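DNA translocase coupling protein (PDB 6O1W) probably binds ATP and DNA as an FtsK/SpoIIIE-type translocase, serving as the coupling protein in conjugation of plasmid pCW3 of Clostridium perfringens. Local coordinates at residues Val185-Asn199 and Lys252-Leu266. Sequence-based numbering, arbitrary orientation.
With BGC (beta-D-glucopyranose), chain E.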
loop_
_atom_site.group_PDB
_atom_site.type_symbol
_atom_site.label_atom_id
_atom_site.label_comp_id
_atom_site.label_asym_id
_atom_site.label_seq_id
_atom_site.Cartn_x
_atom_site.Cartn_y
_atom_site.Cartn_z
ATOM N N VAL A 185 4.872 -16.839 -19.055
ATOM C CA VAL A 185 4.681 -17.898 -18.071
ATOM C C VAL A 185 5.824 -18.953 -18.064
ATOM O O VAL A 185 6.179 -19.425 -16.979
ATOM C CB VAL A 185 3.262 -18.532 -18.199
ATOM C CG1 VAL A 185 3.104 -19.394 -19.464
ATOM C CG2 VAL A 185 2.889 -19.302 -16.942
ATOM N N ASP A 186 6.435 -19.262 -19.233
ATOM C CA ASP A 186 7.551 -20.212 -19.297
ATOM C C ASP A 186 8.761 -19.661 -18.545
ATOM O O ASP A 186 9.334 -20.355 -17.696
ATOM C CB ASP A 186 7.929 -20.541 -20.767
ATOM C CG ASP A 186 6.863 -21.203 -21.617
ATOM O OD1 ASP A 186 5.983 -21.868 -21.051
ATOM O OD2 ASP A 186 6.935 -21.081 -22.858
ATOM N N ALA A 187 9.136 -18.398 -18.827
ATOM C CA ALA A 187 10.240 -17.730 -18.135
ATOM C C ALA A 187 9.928 -17.583 -16.630
ATOM O O ALA A 187 10.839 -17.729 -15.824
ATOM C CB ALA A 187 10.505 -16.375 -18.751
ATOM N N ALA A 188 8.648 -17.370 -16.248
ATOM C CA ALA A 188 8.238 -17.257 -14.827
ATOM C C ALA A 188 8.375 -18.590 -14.100
ATOM O O ALA A 188 8.769 -18.567 -12.942
ATOM C CB ALA A 188 6.804 -16.741 -14.700
ATOM N N GLU A 189 8.049 -19.748 -14.755
ATOM C CA GLU A 189 8.241 -21.058 -14.107
ATOM C C GLU A 189 9.741 -21.268 -13.836
ATOM O O GLU A 189 10.092 -21.638 -12.725
ATOM C CB GLU A 189 7.639 -22.237 -14.919
ATOM C CG GLU A 189 8.260 -23.585 -14.555
ATOM C CD GLU A 189 7.582 -24.887 -14.948
ATOM O OE1 GLU A 189 6.874 -24.934 -15.979
ATOM O OE2 GLU A 189 7.803 -25.886 -14.228
ATOM N N LYS A 190 10.619 -20.985 -14.819
ATOM C CA LYS A 190 12.072 -21.081 -14.630
ATOM C C LYS A 190 12.538 -20.132 -13.508
ATOM O O LYS A 190 13.400 -20.493 -12.728
ATOM C CB LYS A 190 12.844 -20.754 -15.935
ATOM C CG LYS A 190 12.615 -21.761 -17.067
ATOM C CD LYS A 190 13.455 -21.400 -18.293
ATOM C CE LYS A 190 12.866 -21.900 -19.597
ATOM N NZ LYS A 190 12.915 -23.380 -19.720
ATOM N N LEU A 191 11.993 -18.920 -13.446
ATOM C CA LEU A 191 12.391 -17.942 -12.428
ATOM C C LEU A 191 12.022 -18.392 -11.036
ATOM O O LEU A 191 12.877 -18.373 -10.162
ATOM C CB LEU A 191 11.780 -16.547 -12.684
ATOM C CG LEU A 191 11.951 -15.521 -11.518
ATOM C CD1 LEU A 191 13.425 -15.181 -11.308
ATOM C CD2 LEU A 191 11.080 -14.248 -11.737
ATOM N N PHE A 192 10.767 -18.785 -10.829
ATOM C CA PHE A 192 10.282 -19.159 -9.495
ATOM C C PHE A 192 10.868 -20.480 -8.976
ATOM O O PHE A 192 11.026 -20.626 -7.764
ATOM C CB PHE A 192 8.748 -19.134 -9.420
ATOM C CG PHE A 192 8.271 -17.707 -9.291
ATOM C CD1 PHE A 192 8.418 -17.011 -8.090
ATOM C CD2 PHE A 192 7.713 -17.043 -10.377
ATOM C CE1 PHE A 192 7.981 -15.689 -7.969
ATOM C CE2 PHE A 192 7.300 -15.700 -10.266
ATOM C CZ PHE A 192 7.452 -15.028 -9.069
ATOM N N LYS A 193 11.195 -21.409 -9.877
ATOM C CA LYS A 193 11.869 -22.656 -9.502
ATOM C C LYS A 193 13.326 -22.304 -9.074
ATOM O O LYS A 193 13.801 -22.801 -8.072
ATOM C CB LYS A 193 11.829 -23.667 -10.665
ATOM C CG LYS A 193 12.629 -24.951 -10.427
ATOM C CD LYS A 193 12.113 -25.720 -9.235
ATOM C CE LYS A 193 12.643 -27.130 -9.246
ATOM N NZ LYS A 193 13.085 -27.570 -7.896
ATOM N N TYR A 194 13.977 -21.376 -9.772
ATOM C CA TYR A 194 15.300 -20.900 -9.390
ATOM C C TYR A 194 15.281 -20.228 -7.987
ATOM O O TYR A 194 16.166 -20.500 -7.168
ATOM C CB TYR A 194 15.839 -19.908 -10.437
ATOM C CG TYR A 194 17.004 -19.097 -9.904
ATOM C CD1 TYR A 194 18.258 -19.683 -9.708
ATOM C CD2 TYR A 194 16.839 -17.769 -9.530
ATOM C CE1 TYR A 194 19.323 -18.950 -9.177
ATOM C CE2 TYR A 194 17.898 -17.024 -9.012
ATOM C CZ TYR A 194 19.127 -17.627 -8.805
ATOM O OH TYR A 194 20.151 -16.908 -8.242
ATOM N N LEU A 195 14.323 -19.297 -7.745
ATOM C CA LEU A 195 14.203 -18.546 -6.491
ATOM C C LEU A 195 13.910 -19.449 -5.306
ATOM O O LEU A 195 14.461 -19.232 -4.233
ATOM C CB LEU A 195 13.125 -17.462 -6.607
ATOM C CG LEU A 195 13.361 -16.289 -7.554
ATOM C CD1 LEU A 195 12.062 -15.495 -7.737
ATOM C CD2 LEU A 195 14.498 -15.379 -7.053
ATOM N N VAL A 196 13.071 -20.476 -5.504
ATOM C CA VAL A 196 12.752 -21.474 -4.470
ATOM C C VAL A 196 14.008 -22.320 -4.117
ATOM O O VAL A 196 14.243 -22.605 -2.943
ATOM C CB VAL A 196 11.507 -22.302 -4.895
ATOM C CG1 VAL A 196 11.584 -23.759 -4.464
ATOM C CG2 VAL A 196 10.257 -21.658 -4.358
ATOM N N ASP A 197 14.800 -22.693 -5.128
ATOM C CA ASP A 197 16.074 -23.417 -4.933
ATOM C C ASP A 197 17.104 -22.480 -4.273
ATOM O O ASP A 197 17.835 -22.931 -3.400
ATOM C CB ASP A 197 16.629 -23.911 -6.282
ATOM C CG ASP A 197 15.809 -25.010 -6.941
ATOM O OD1 ASP A 197 14.834 -25.496 -6.306
ATOM O OD2 ASP A 197 16.115 -25.364 -8.098
ATOM N N GLU A 198 17.175 -21.189 -4.698
ATOM C CA GLU A 198 18.119 -20.232 -4.110
ATOM C C GLU A 198 17.751 -20.003 -2.627
ATOM O O GLU A 198 18.639 -19.905 -1.789
ATOM C CB GLU A 198 18.168 -18.898 -4.895
ATOM C CG GLU A 198 19.065 -17.831 -4.266
ATOM C CD GLU A 198 20.567 -18.088 -4.262
ATOM O OE1 GLU A 198 21.034 -18.861 -5.127
ATOM O OE2 GLU A 198 21.282 -17.503 -3.411
ATOM N N ASN A 199 16.452 -19.953 -2.324
ATOM C CA ASN A 199 15.966 -19.824 -0.962
ATOM C C ASN A 199 16.396 -21.057 -0.137
ATOM O O ASN A 199 16.913 -20.896 0.969
ATOM C CB ASN A 199 14.438 -19.679 -0.930
ATOM C CG ASN A 199 13.975 -19.339 0.468
ATOM O OD1 ASN A 199 14.241 -18.273 0.976
ATOM N ND2 ASN A 199 13.340 -20.243 1.144
ATOM N N LYS A 252 0.964 -25.408 -14.977
ATOM C CA LYS A 252 2.134 -24.538 -14.921
ATOM C C LYS A 252 1.906 -23.427 -13.860
ATOM O O LYS A 252 2.772 -23.221 -13.008
ATOM C CB LYS A 252 2.369 -23.941 -16.305
ATOM C CG LYS A 252 3.665 -23.205 -16.455
ATOM C CD LYS A 252 4.036 -23.203 -17.912
ATOM C CE LYS A 252 5.492 -22.904 -18.042
ATOM N NZ LYS A 252 6.133 -23.768 -19.059
ATOM N N LEU A 253 0.732 -22.758 -13.887
ATOM C CA LEU A 253 0.364 -21.715 -12.900
ATOM C C LEU A 253 0.251 -22.284 -11.475
ATOM O O LEU A 253 0.630 -21.615 -10.525
ATOM C CB LEU A 253 -0.930 -20.969 -13.292
ATOM C CG LEU A 253 -0.854 -20.051 -14.537
ATOM C CD1 LEU A 253 -2.177 -19.350 -14.783
ATOM C CD2 LEU A 253 0.253 -19.024 -14.422
ATOM N N VAL A 254 -0.275 -23.520 -11.344
ATOM C CA VAL A 254 -0.384 -24.247 -10.071
ATOM C C VAL A 254 1.034 -24.467 -9.530
ATOM O O VAL A 254 1.271 -24.213 -8.360
ATOM C CB VAL A 254 -1.192 -25.577 -10.206
ATOM C CG1 VAL A 254 -1.054 -26.464 -8.961
ATOM C CG2 VAL A 254 -2.663 -25.294 -10.499
ATOM N N ARG A 255 1.970 -24.893 -10.389
ATOM C CA ARG A 255 3.370 -25.141 -10.026
ATOM C C ARG A 255 4.017 -23.836 -9.559
ATOM O O ARG A 255 4.603 -23.817 -8.489
ATOM C CB ARG A 255 4.112 -25.738 -11.227
ATOM C CG ARG A 255 5.122 -26.829 -10.891
ATOM C CD ARG A 255 5.185 -27.903 -11.975
ATOM N NE ARG A 255 5.472 -27.356 -13.303
ATOM C CZ ARG A 255 4.812 -27.670 -14.414
ATOM N NH1 ARG A 255 3.832 -28.561 -14.384
ATOM N NH2 ARG A 255 5.132 -27.098 -15.566
ATOM N N ILE A 256 3.812 -22.724 -10.303
ATOM C CA ILE A 256 4.302 -21.382 -9.952
ATOM C C ILE A 256 3.725 -20.903 -8.605
ATOM O O ILE A 256 4.462 -20.282 -7.822
ATOM C CB ILE A 256 4.028 -20.362 -11.082
ATOM C CG1 ILE A 256 4.884 -20.691 -12.314
ATOM C CG2 ILE A 256 4.269 -18.901 -10.591
ATOM C CD1 ILE A 256 4.409 -20.015 -13.656
ATOM N N GLU A 257 2.398 -21.134 -8.366
ATOM C CA GLU A 257 1.733 -20.747 -7.108
ATOM C C GLU A 257 2.379 -21.507 -5.922
ATOM O O GLU A 257 2.588 -20.916 -4.855
ATOM C CB GLU A 257 0.220 -21.005 -7.184
ATOM C CG GLU A 257 -0.505 -20.920 -5.847
ATOM C CD GLU A 257 -1.996 -21.205 -5.858
ATOM O OE1 GLU A 257 -2.462 -21.974 -6.733
ATOM O OE2 GLU A 257 -2.698 -20.669 -4.972
ATOM N N GLY A 258 2.711 -22.790 -6.147
ATOM C CA GLY A 258 3.385 -23.633 -5.172
ATOM C C GLY A 258 4.750 -23.051 -4.839
ATOM O O GLY A 258 5.140 -23.017 -3.659
ATOM N N TYR A 259 5.455 -22.508 -5.871
ATOM C CA TYR A 259 6.760 -21.882 -5.661
ATOM C C TYR A 259 6.652 -20.535 -4.935
ATOM O O TYR A 259 7.461 -20.264 -4.051
ATOM C CB TYR A 259 7.558 -21.723 -6.961
ATOM C CG TYR A 259 7.813 -22.978 -7.770
ATOM C CD1 TYR A 259 8.085 -24.195 -7.145
ATOM C CD2 TYR A 259 7.914 -22.923 -9.156
ATOM C CE1 TYR A 259 8.398 -25.335 -7.886
ATOM C CE2 TYR A 259 8.210 -24.056 -9.904
ATOM C CZ TYR A 259 8.446 -25.261 -9.269
ATOM O OH TYR A 259 8.742 -26.370 -10.025
ATOM N N THR A 260 5.658 -19.707 -5.296
ATOM C CA THR A 260 5.413 -18.384 -4.697
ATOM C C THR A 260 5.058 -18.509 -3.224
ATOM O O THR A 260 5.612 -17.763 -2.411
ATOM C CB THR A 260 4.362 -17.596 -5.501
ATOM O OG1 THR A 260 4.844 -17.452 -6.833
ATOM C CG2 THR A 260 4.129 -16.194 -4.946
ATOM N N SER A 261 4.177 -19.475 -2.885
ATOM C CA SER A 261 3.718 -19.779 -1.532
ATOM C C SER A 261 4.863 -20.184 -0.646
ATOM O O SER A 261 4.987 -19.643 0.446
ATOM C CB SER A 261 2.673 -20.899 -1.550
ATOM O OG SER A 261 1.486 -20.420 -2.157
ATOM N N THR A 262 5.711 -21.126 -1.121
ATOM C CA THR A 262 6.912 -21.626 -0.425
ATOM C C THR A 262 7.880 -20.456 -0.205
ATOM O O THR A 262 8.435 -20.306 0.893
ATOM C CB THR A 262 7.555 -22.763 -1.240
ATOM O OG1 THR A 262 6.600 -23.806 -1.368
ATOM C CG2 THR A 262 8.847 -23.313 -0.610
ATOM N N LEU A 263 8.065 -19.622 -1.244
ATOM C CA LEU A 263 8.947 -18.461 -1.136
ATOM C C LEU A 263 8.448 -17.511 -0.066
ATOM O O LEU A 263 9.210 -17.172 0.827
ATOM C CB LEU A 263 9.015 -17.703 -2.457
ATOM C CG LEU A 263 10.258 -17.789 -3.300
ATOM C CD1 LEU A 263 10.162 -16.763 -4.430
ATOM C CD2 LEU A 263 11.535 -17.581 -2.474
ATOM N N ALA A 264 7.161 -17.122 -0.121
ATOM C CA ALA A 264 6.571 -16.186 0.830
ATOM C C ALA A 264 6.674 -16.667 2.301
ATOM O O ALA A 264 7.038 -15.901 3.199
ATOM C CB ALA A 264 5.124 -15.910 0.451
ATOM N N ARG A 265 6.394 -17.929 2.521
ATOM C CA ARG A 265 6.384 -18.537 3.843
ATOM C C ARG A 265 7.791 -18.719 4.420
ATOM O O ARG A 265 7.985 -18.453 5.602
ATOM C CB ARG A 265 5.602 -19.887 3.768
ATOM C CG ARG A 265 5.620 -20.767 5.022
ATOM C CD ARG A 265 4.778 -22.026 4.832
ATOM N NE ARG A 265 5.238 -22.844 3.695
ATOM C CZ ARG A 265 6.144 -23.814 3.778
ATOM N NH1 ARG A 265 6.676 -24.139 4.950
ATOM N NH2 ARG A 265 6.510 -24.481 2.692
ATOM N N LEU A 266 8.767 -19.131 3.593
ATOM C CA LEU A 266 10.114 -19.472 4.067
ATOM C C LEU A 266 11.245 -18.464 3.849
ATOM O O LEU A 266 12.354 -18.748 4.329
ATOM C CB LEU A 266 10.557 -20.810 3.447
ATOM C CG LEU A 266 9.719 -22.074 3.747
ATOM C CD1 LEU A 266 10.330 -23.300 3.034
ATOM C CD2 LEU A 266 9.669 -22.356 5.251
HETATM C C2 BGC E . 20.160 -16.727 -12.712
HETATM C C3 BGC E . 20.070 -18.131 -13.297
HETATM C C4 BGC E . 18.617 -18.590 -13.330
HETATM C C5 BGC E . 17.762 -17.572 -14.082
HETATM C C6 BGC E . 16.287 -17.892 -14.034
HETATM C C1 BGC E . 19.269 -15.786 -13.520
HETATM O O1 BGC E . 19.337 -14.501 -13.001
HETATM O O2 BGC E . 21.508 -16.272 -12.726
HETATM O O3 BGC E . 20.866 -19.030 -12.535
HETATM O O4 BGC E . 18.500 -19.858 -13.965
HETATM O O5 BGC E . 17.925 -16.268 -13.496
HETATM O O6 BGC E . 15.529 -16.891 -14.697
HETATM O O HOH W 1 8.840 -23.185 -18.550
#
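Arg-255 grips the carboxylate of Glu-189 side-on, NH2 reaching OE1 at 2.8 Å and NE reaching OE2 at 2.9 Å. Both acceptors lie near the guanidinium plane, yet the two flat groups are turned 37° apart, and NE meets OE2 from above the carboxylate plane. Glu-189 OE1 also forms a longer salt bridge to Lys-252 NZ, at 3.4 Å. The same ammonium donates to Asp-186 OD1 (2.8 Å), on its anti side but tilted well out of the carboxylate plane. Lys-252 thus links Asp-186 to the Glu-189/Arg-255 pair in one salt-bridge network; a water accepting from NZ and donating to Asp-186 O adds a second link. Beyond it, Tyr-259 lays its ring over CA of Lys-193 in a CH-pi contact, while Lys-193 NZ makes a salt bridge to Asp-197 OD1, one turn further on. Thr-260 OG1 sits over one face of Phe-192 but spends its proton on Ile-256 O. At the far end Asn-199 packs CB against Leu-263 CD2, and its OD1 is hydrogen-bonded to Thr-270 OG1. Phe-192, Ile-256, Tyr-259 and Leu-263 interlock as knobs into holes. Phe-192 and Leu-195 also reach strand 229-233, making this a same-direction helix pair, crossing at 30°, layered on the central sheet of the FtsK/SpoIIIE-family ATPase domain, a P-loop NTPase-type alpha/beta fold.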